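Local structure of putative agmatinase (Clostridium difficile, 3LHL) at residues Ile118-His123 with Phe154-Arg159; Val90-Gly95 with Val242-Val247. The protein probably hydrolyses agmatine to putrescine and urea, using manganese ions bound in its active site. All coordinates share one frame; numbering follows the deposited sequence.

In the fold
Both contacts pair neighbouring strands of the eight-stranded parallel sheet at the heart of the arginase fold. Contact 2 joins strands 90-95 and 240-247 near the middle of the sheet, contact 1 strands 115-120 and 153-158 further toward the 176-179 edge; strand 196-202 lies between the two pairs. Their centres are 16 Å apart, and the nearest atoms, about 6 Å apart, do not touch. Along the chain contact 1 is nested inside the long excursion that contact 2 closes. The manganese ligands sit where these strands end: Asp-121 and His-123 belong to contact 1, whereas Val-247 of contact 2 packs on the ligand His-98.

Contact 1: residues Ile118-His123 with Phe154-Arg159; sequences IHFDAH and FQFGIR. With MN (manganese (II) ion), chain C; MN (manganese (II) ion), chain B.
Part of the manganese site of the arginase fold lies where strand 115-120 ends beside strand 153-158, and where Asp-121 and Ala-122 still bond to Phe-156 and Arg-159. Up to Phe-120 the two strands are parallel and in register. The backbone N and O of His-119 both bond to the neighbouring strand, either side of Gln-155 in sequence: N donates to Phe-154 O at 2.7 Å, and O accepts from Phe-156 N at 2.7 Å. Asp-121 N then reaches Phe-156 O. On one face, Phe-120 and Phe-156 form an offset pair, planes 28° apart, in which the rings hardly overlap; the closest touch is Phe-120 CE1 on Phe-156 CB, 3.6 Å. On the other, His-119 extends past Gln-155, its CG anti to the backbone N (chi1 174°), which turns the ring's CD2 edge toward the glutamine's CG.

These strands and helix 140-148 make a beta-alpha-beta unit, and the loop after its first strand carries three of the metal ligands, Asp-121, His-123 and Asp-125. The Asp-121 carboxylate bridges two manganese ions, OD1 at 2.3 Å from the one in chain C and OD2 at 2.2 Å from the one in chain B; His-123 ND1 also binds the former. Asp-202 bridges the same pair, with Asp-204 completing the protein ligands of one ion and His-98 and Asp-125 those of the other. OD1 of Asp-121 additionally accepts from His-123 N, 2.8 Å away, an Asx turn that ties the two ligands together.

Against this loop, CD1 of Ile-158 lies on Asp-121 O at 3.4 Å. Ala-122 O takes the N-H of Arg-159 from above its carbonyl plane, while Ala-122 CB rests on one face of the guanidinium, 3.6 Å from Arg-159 CZ. That guanidinium donates in turn to the backbone oxygens of Glu-218 and Val-205.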
ATOM      1  N   ILE A 118       1.724  -7.831   4.256  1.00 19.37           N
ATOM      2  CA  ILE A 118       0.665  -8.246   3.348  1.00 19.78           C
ATOM      3  C   ILE A 118       0.843  -7.360   2.120  1.00 19.81           C
ATOM      4  O   ILE A 118       0.811  -6.130   2.214  1.00 20.89           O
ATOM      5  CB  ILE A 118      -0.732  -8.074   3.989  1.00 19.90           C
ATOM      6  CG1 ILE A 118      -0.908  -9.130   5.092  1.00 21.06           C
ATOM      7  CG2 ILE A 118      -1.829  -8.220   2.930  1.00 17.96           C
ATOM      8  CD1 ILE A 118      -2.271  -9.125   5.778  1.00 19.33           C
ATOM      9  N   HIS A 119       1.046  -8.003   0.973  1.00 18.58           N
ATOM     10  CA  HIS A 119       1.317  -7.315  -0.285  1.00 16.66           C
ATOM     11  C   HIS A 119       0.332  -7.601  -1.430  1.00 16.59           C
ATOM     12  O   HIS A 119       0.206  -8.736  -1.885  1.00 18.25           O
ATOM     13  CB  HIS A 119       2.748  -7.691  -0.692  1.00 16.75           C
ATOM     14  CG  HIS A 119       3.172  -7.204  -2.044  1.00 17.79           C
ATOM     15  ND1 HIS A 119       3.143  -5.873  -2.406  1.00 19.41           N
ATOM     16  CD2 HIS A 119       3.713  -7.868  -3.094  1.00 17.11           C
ATOM     17  CE1 HIS A 119       3.650  -5.738  -3.619  1.00 19.41           C
ATOM     18  NE2 HIS A 119       4.005  -6.933  -4.058  1.00 19.66           N
ATOM     19  N   PHE A 120      -0.368  -6.563  -1.880  1.00 14.33           N
ATOM     20  CA  PHE A 120      -1.314  -6.673  -2.991  1.00 14.88           C
ATOM     21  C   PHE A 120      -0.658  -5.982  -4.179  1.00 15.22           C
ATOM     22  O   PHE A 120      -0.200  -4.840  -4.072  1.00 12.71           O
ATOM     23  CB  PHE A 120      -2.646  -6.003  -2.638  1.00 15.04           C
ATOM     24  CG  PHE A 120      -3.519  -6.837  -1.739  1.00 16.64           C
ATOM     25  CD1 PHE A 120      -4.331  -7.837  -2.268  1.00 14.61           C
ATOM     26  CD2 PHE A 120      -3.504  -6.646  -0.360  1.00 15.63           C
ATOM     27  CE1 PHE A 120      -5.116  -8.639  -1.436  1.00 15.85           C
ATOM     28  CE2 PHE A 120      -4.287  -7.446   0.483  1.00 16.63           C
ATOM     29  CZ  PHE A 120      -5.092  -8.441  -0.053  1.00 14.69           C
ATOM     30  N   ASP A 121      -0.627  -6.663  -5.316  1.00 14.72           N
ATOM     31  CA  ASP A 121       0.055  -6.105  -6.473  1.00 15.49           C
ATOM     32  C   ASP A 121      -0.202  -6.955  -7.713  1.00 16.35           C
ATOM     33  O   ASP A 121      -0.579  -8.129  -7.614  1.00 15.89           O
ATOM     34  CB  ASP A 121       1.564  -6.108  -6.187  1.00 14.11           C
ATOM     35  CG  ASP A 121       2.312  -4.973  -6.876  1.00 16.01           C
ATOM     36  OD1 ASP A 121       2.186  -4.816  -8.113  1.00  9.87           O
ATOM     37  OD2 ASP A 121       3.036  -4.246  -6.160  1.00 13.76           O
ATOM     38  N   ALA A 122       0.013  -6.359  -8.881  1.00 15.11           N
ATOM     39  CA  ALA A 122      -0.134  -7.074 -10.139  1.00 15.36           C
ATOM     40  C   ALA A 122       1.258  -7.620 -10.442  1.00 17.72           C
ATOM     41  O   ALA A 122       1.411  -8.608 -11.173  1.00 20.14           O
ATOM     42  CB  ALA A 122      -0.569  -6.129 -11.230  1.00 14.32           C
ATOM     43  N   HIS A 123       2.266  -6.977  -9.850  1.00 16.07           N
ATOM     44  CA  HIS A 123       3.664  -7.354 -10.042  1.00 17.69           C
ATOM     45  C   HIS A 123       4.318  -7.903  -8.776  1.00 18.02           C
ATOM     46  O   HIS A 123       3.970  -7.505  -7.658  1.00 16.92           O
ATOM     47  CB  HIS A 123       4.460  -6.144 -10.542  1.00 15.82           C
ATOM     48  CG  HIS A 123       3.770  -5.392 -11.634  1.00 18.72           C
ATOM     49  ND1 HIS A 123       2.864  -4.382 -11.383  1.00 16.36           N
ATOM     50  CD2 HIS A 123       3.783  -5.561 -12.978  1.00 16.78           C
ATOM     51  CE1 HIS A 123       2.347  -3.966 -12.526  1.00 18.09           C
ATOM     52  NE2 HIS A 123       2.888  -4.666 -13.508  1.00 16.79           N
ATOM     53  N   PHE A 154       3.612 -12.033   2.369  1.00 17.71           N
ATOM     54  CA  PHE A 154       2.476 -12.681   1.716  1.00 18.42           C
ATOM     55  C   PHE A 154       1.990 -11.789   0.585  1.00 17.73           C
ATOM     56  O   PHE A 154       1.571 -10.657   0.813  1.00 19.55           O
ATOM     57  CB  PHE A 154       1.360 -12.910   2.735  1.00 18.72           C
ATOM     58  CG  PHE A 154       1.766 -13.802   3.863  1.00 19.90           C
ATOM     59  CD1 PHE A 154       1.437 -15.154   3.850  1.00 19.54           C
ATOM     60  CD2 PHE A 154       2.541 -13.306   4.909  1.00 21.11           C
ATOM     61  CE1 PHE A 154       1.879 -16.003   4.860  1.00 20.32           C
ATOM     62  CE2 PHE A 154       2.990 -14.148   5.926  1.00 21.13           C
ATOM     63  CZ  PHE A 154       2.658 -15.500   5.899  1.00 21.76           C
ATOM     64  N   GLN A 155       2.047 -12.309  -0.635  1.00 17.23           N
ATOM     65  CA  GLN A 155       1.660 -11.542  -1.807  1.00 16.23           C
ATOM     66  C   GLN A 155       0.374 -12.072  -2.418  1.00 17.09           C
ATOM     67  O   GLN A 155       0.150 -13.280  -2.457  1.00 16.76           O
ATOM     68  CB  GLN A 155       2.805 -11.579  -2.818  1.00 16.45           C
ATOM     69  CG  GLN A 155       4.173 -11.440  -2.143  1.00 16.55           C
ATOM     70  CD  GLN A 155       5.311 -11.295  -3.126  1.00 15.60           C
ATOM     71  OE1 GLN A 155       5.426 -10.280  -3.818  1.00 18.89           O
ATOM     72  NE2 GLN A 155       6.159 -12.311  -3.198  1.00 14.61           N
ATOM     73  N   PHE A 156      -0.464 -11.156  -2.896  1.00 15.84           N
ATOM     74  CA  PHE A 156      -1.751 -11.520  -3.480  1.00 17.02           C
ATOM     75  C   PHE A 156      -2.065 -10.800  -4.784  1.00 16.02           C
ATOM     76  O   PHE A 156      -1.768  -9.618  -4.931  1.00 16.78           O
ATOM     77  CB  PHE A 156      -2.863 -11.210  -2.481  1.00 15.51           C
ATOM     78  CG  PHE A 156      -2.742 -11.956  -1.200  1.00 14.69           C
ATOM     79  CD1 PHE A 156      -3.387 -13.181  -1.032  1.00 14.57           C
ATOM     80  CD2 PHE A 156      -1.977 -11.445  -0.157  1.00 14.83           C
ATOM     81  CE1 PHE A 156      -3.272 -13.884   0.162  1.00 15.54           C
ATOM     82  CE2 PHE A 156      -1.856 -12.146   1.043  1.00 16.34           C
ATOM     83  CZ  PHE A 156      -2.503 -13.364   1.202  1.00 14.43           C
ATOM     84  N   GLY A 157      -2.677 -11.525  -5.716  1.00 16.77           N
ATOM     85  CA  GLY A 157      -3.067 -10.948  -6.991  1.00 16.61           C
ATOM     86  C   GLY A 157      -1.981 -10.844  -8.043  1.00 16.56           C
ATOM     87  O   GLY A 157      -2.221 -10.324  -9.133  1.00 15.44           O
ATOM     88  N   ILE A 158      -0.793 -11.347  -7.724  1.00 16.46           N
ATOM     89  CA  ILE A 158       0.346 -11.287  -8.635  1.00 16.70           C
ATOM     90  C   ILE A 158       0.065 -11.961  -9.977  1.00 16.87           C
ATOM     91  O   ILE A 158      -0.430 -13.085 -10.028  1.00 18.79           O
ATOM     92  CB  ILE A 158       1.591 -11.956  -8.007  1.00 20.04           C
ATOM     93  CG1 ILE A 158       1.688 -11.614  -6.511  1.00 18.00           C
ATOM     94  CG2 ILE A 158       2.851 -11.500  -8.754  1.00 18.78           C
ATOM     95  CD1 ILE A 158       1.831 -10.134  -6.194  1.00 17.92           C
ATOM     96  N   ARG A 159       0.383 -11.275 -11.067  1.00 16.60           N
ATOM     97  CA  ARG A 159       0.152 -11.837 -12.391  1.00 17.20           C
ATOM     98  C   ARG A 159       1.165 -11.412 -13.454  1.00 16.87           C
ATOM     99  O   ARG A 159       0.967 -11.668 -14.638  1.00 17.77           O
ATOM    100  CB  ARG A 159      -1.263 -11.489 -12.855  1.00 18.31           C
ATOM    101  CG  ARG A 159      -1.642 -10.012 -12.755  1.00 18.29           C
ATOM    102  CD  ARG A 159      -3.089  -9.817 -13.217  1.00 19.17           C
ATOM    103  NE  ARG A 159      -3.501  -8.416 -13.271  1.00 18.26           N
ATOM    104  CZ  ARG A 159      -3.734  -7.654 -12.206  1.00 16.79           C
ATOM    105  NH1 ARG A 159      -3.596  -8.150 -10.983  1.00 14.05           N
ATOM    106  NH2 ARG A 159      -4.123  -6.394 -12.368  1.00 17.38           N
TER
HETATM  107 MN    MN C 302       2.471  -2.960  -9.458  1.00 17.84          MN
HETATM  108 MN    MN B 301       4.241  -2.556  -6.797  1.00 18.22          MN

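Contact 2: residues Val90-Gly95 with Val242-Val247; sequences VPFMIG and VGCDIV
Cys-244 and Phe-92 meet side by side on adjacent strands, the sulfur lying over one face of the ring. SG stands anti to its own backbone N (chi1 -179°), which swings it out from the sheet and toward the strand's C-terminal end, against the face of the phenyl ring; from SG to the Phe-92 centroid is 4.1 Å, a line only 25° off the ring normal. The nearest ring atom is Phe-92 CE2, 3.7 Å from Cys-244 SG, so the sulfur sits toward the rim. This is a Cys sulfur-aromatic contact, and Ile-246 CG2 adds a methyl at the edge of the same ring.

Ile-246, further along this face, puts CG1 between its backbone N and carbonyl carbon (chi1 58°), sending the branch toward Ile-94. There the two side chains run alongside each other, pointing the same way, and Ile-94 CD1 presses on Ile-246 CD1 at 3.4 Å, tighter than usual for methyl groups. The strands are central neighbours in the eight-stranded parallel sheet of the arginase fold, strand 10-15 bonding to the other edge of 90-95. Helix 258-278 packs against this face, with Leu-267 touching both Phe-92 and Ile-94.

The backbones join in parallel register through four bonds. Cys-244 uses both its backbone N and its O, N to Pro-91 O at 3.0 Å and O from Met-93 N at 2.9 Å; Ile-246 likewise donates to Met-93 O and accepts from Gly-95 N. Pro-91, with no N-H of its own, instead lays CD on Val-242 O.

On the other face, toward helix 101-111, Met-93, present as selenomethionine, lies side by side with Asp-245, and its CE methyl stops 3.8 Å from Asp-245 OD2. The buried carboxylate is satisfied by hydroxyl groups: Tyr-198 and Thr-101 bond to OD2, and Thr-200 to OD1.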
ATOM      1  N   VAL A  90      -0.560   4.952  13.985  1.00 19.27           N
ATOM      2  CA  VAL A  90      -0.447   4.206  12.750  1.00 18.71           C
ATOM      3  C   VAL A  90      -0.229   5.120  11.555  1.00 18.43           C
ATOM      4  O   VAL A  90      -1.012   6.036  11.309  1.00 18.66           O
ATOM      5  CB  VAL A  90      -1.719   3.359  12.502  1.00 18.23           C
ATOM      6  CG1 VAL A  90      -1.612   2.619  11.170  1.00 17.66           C
ATOM      7  CG2 VAL A  90      -1.909   2.377  13.640  1.00 16.76           C
ATOM      8  N   PRO A  91       0.867   4.901  10.816  1.00 17.17           N
ATOM      9  CA  PRO A  91       1.135   5.732   9.644  1.00 16.89           C
ATOM     10  C   PRO A  91       0.389   5.151   8.446  1.00 17.46           C
ATOM     11  O   PRO A  91       0.460   3.950   8.187  1.00 17.22           O
ATOM     12  CB  PRO A  91       2.652   5.631   9.486  1.00 17.46           C
ATOM     13  CG  PRO A  91       2.936   4.229   9.942  1.00 16.33           C
ATOM     14  CD  PRO A  91       2.047   4.090  11.172  1.00 17.91           C
ATOM     15  N   PHE A  92      -0.350   6.001   7.743  1.00 15.65           N
ATOM     16  CA  PHE A  92      -1.080   5.582   6.560  1.00 15.26           C
ATOM     17  C   PHE A  92      -0.596   6.490   5.434  1.00 15.93           C
ATOM     18  O   PHE A  92      -0.993   7.648   5.334  1.00 13.89           O
ATOM     19  CB  PHE A  92      -2.585   5.736   6.777  1.00 18.17           C
ATOM     20  CG  PHE A  92      -3.424   5.055   5.732  1.00 21.23           C
ATOM     21  CD1 PHE A  92      -4.780   4.848   5.948  1.00 23.57           C
ATOM     22  CD2 PHE A  92      -2.868   4.634   4.529  1.00 24.58           C
ATOM     23  CE1 PHE A  92      -5.575   4.230   4.982  1.00 24.65           C
ATOM     24  CE2 PHE A  92      -3.656   4.012   3.553  1.00 26.15           C
ATOM     25  CZ  PHE A  92      -5.011   3.813   3.783  1.00 25.42           C
HETATM   26  N   MSE A  93       0.278   5.945   4.597  1.00 16.95           N
HETATM   27  CA  MSE A  93       0.868   6.681   3.494  1.00 18.02           C
HETATM   28  C   MSE A  93       0.134   6.487   2.163  1.00 19.04           C
HETATM   29  O   MSE A  93      -0.232   5.367   1.787  1.00 14.49           O
HETATM   30  CB  MSE A  93       2.338   6.263   3.366  1.00 20.74           C
HETATM   31  CG  MSE A  93       3.152   6.995   2.314  1.00 26.26           C
HETATM   32 SE   MSE A  93       5.053   6.539   2.446  1.00 37.40          SE
HETATM   33  CE  MSE A  93       4.912   4.623   2.155  1.00 30.78           C
ATOM     34  N   ILE A  94      -0.096   7.603   1.476  1.00 20.04           N
ATOM     35  CA  ILE A  94      -0.749   7.618   0.171  1.00 22.13           C
ATOM     36  C   ILE A  94       0.364   8.090  -0.739  1.00 24.14           C
ATOM     37  O   ILE A  94       0.553   9.290  -0.936  1.00 25.17           O
ATOM     38  CB  ILE A  94      -1.868   8.663   0.086  1.00 24.26           C
ATOM     39  CG1 ILE A  94      -2.892   8.445   1.201  1.00 25.16           C
ATOM     40  CG2 ILE A  94      -2.519   8.596  -1.285  1.00 24.81           C
ATOM     41  CD1 ILE A  94      -3.515   7.073   1.214  1.00 30.16           C
ATOM     42  N   GLY A  95       1.108   7.159  -1.305  1.00 24.58           N
ATOM     43  CA  GLY A  95       2.212   7.590  -2.127  1.00 26.50           C
ATOM     44  C   GLY A  95       2.039   7.586  -3.620  1.00 28.33           C
ATOM     45  O   GLY A  95       0.935   7.471  -4.168  1.00 26.70           O
ATOM     46  N   VAL A 242      -0.155  -2.092  11.884  1.00 21.63           N
ATOM     47  CA  VAL A 242       0.614  -1.037  12.534  1.00 19.80           C
ATOM     48  C   VAL A 242       1.204  -0.052  11.534  1.00 19.33           C
ATOM     49  O   VAL A 242       1.896   0.897  11.912  1.00 18.13           O
ATOM     50  CB  VAL A 242       1.751  -1.640  13.385  1.00 20.05           C
ATOM     51  CG1 VAL A 242       1.158  -2.408  14.554  1.00 19.63           C
ATOM     52  CG2 VAL A 242       2.616  -2.563  12.526  1.00 18.59           C
ATOM     53  N   GLY A 243       0.915  -0.288  10.259  1.00 17.80           N
ATOM     54  CA  GLY A 243       1.401   0.567   9.195  1.00 17.69           C
ATOM     55  C   GLY A 243       0.668   0.203   7.919  1.00 18.67           C
ATOM     56  O   GLY A 243       0.369  -0.972   7.688  1.00 18.78           O
ATOM     57  N   CYS A 244       0.381   1.194   7.079  1.00 17.78           N
ATOM     58  CA  CYS A 244      -0.342   0.930   5.843  1.00 19.05           C
ATOM     59  C   CYS A 244      -0.068   1.961   4.752  1.00 19.33           C
ATOM     60  O   CYS A 244       0.349   3.089   5.031  1.00 19.18           O
ATOM     61  CB  CYS A 244      -1.849   0.886   6.142  1.00 17.70           C
ATOM     62  SG  CYS A 244      -2.921   0.551   4.718  1.00 23.05           S
ATOM     63  N   ASP A 245      -0.297   1.559   3.504  1.00 18.63           N
ATOM     64  CA  ASP A 245      -0.129   2.459   2.373  1.00 17.32           C
ATOM     65  C   ASP A 245      -0.798   1.930   1.103  1.00 16.98           C
ATOM     66  O   ASP A 245      -1.030   0.727   0.959  1.00 16.60           O
ATOM     67  CB  ASP A 245       1.363   2.729   2.101  1.00 17.16           C
ATOM     68  CG  ASP A 245       2.104   1.516   1.530  1.00 18.97           C
ATOM     69  OD1 ASP A 245       1.603   0.898   0.560  1.00 14.26           O
ATOM     70  OD2 ASP A 245       3.200   1.192   2.044  1.00 17.79           O
ATOM     71  N   ILE A 246      -1.146   2.847   0.208  1.00 15.39           N
ATOM     72  CA  ILE A 246      -1.727   2.498  -1.084  1.00 17.14           C
ATOM     73  C   ILE A 246      -0.834   3.265  -2.054  1.00 17.21           C
ATOM     74  O   ILE A 246      -0.478   4.416  -1.797  1.00 17.60           O
ATOM     75  CB  ILE A 246      -3.204   2.957  -1.232  1.00 17.13           C
ATOM     76  CG1 ILE A 246      -3.318   4.472  -1.039  1.00 16.40           C
ATOM     77  CG2 ILE A 246      -4.085   2.212  -0.232  1.00 15.76           C
ATOM     78  CD1 ILE A 246      -4.740   5.005  -1.207  1.00 15.50           C
ATOM     79  N   VAL A 247      -0.457   2.640  -3.160  1.00 16.19           N
ATOM     80  CA  VAL A 247       0.447   3.304  -4.082  1.00 14.12           C
ATOM     81  C   VAL A 247       0.170   3.035  -5.550  1.00 13.76           C
ATOM     82  O   VAL A 247      -0.668   2.214  -5.897  1.00 12.06           O
ATOM     83  CB  VAL A 247       1.915   2.869  -3.790  1.00 13.59           C
ATOM     84  CG1 VAL A 247       2.309   3.246  -2.361  1.00 10.91           C
ATOM     85  CG2 VAL A 247       2.048   1.361  -3.978  1.00 12.00           C
TER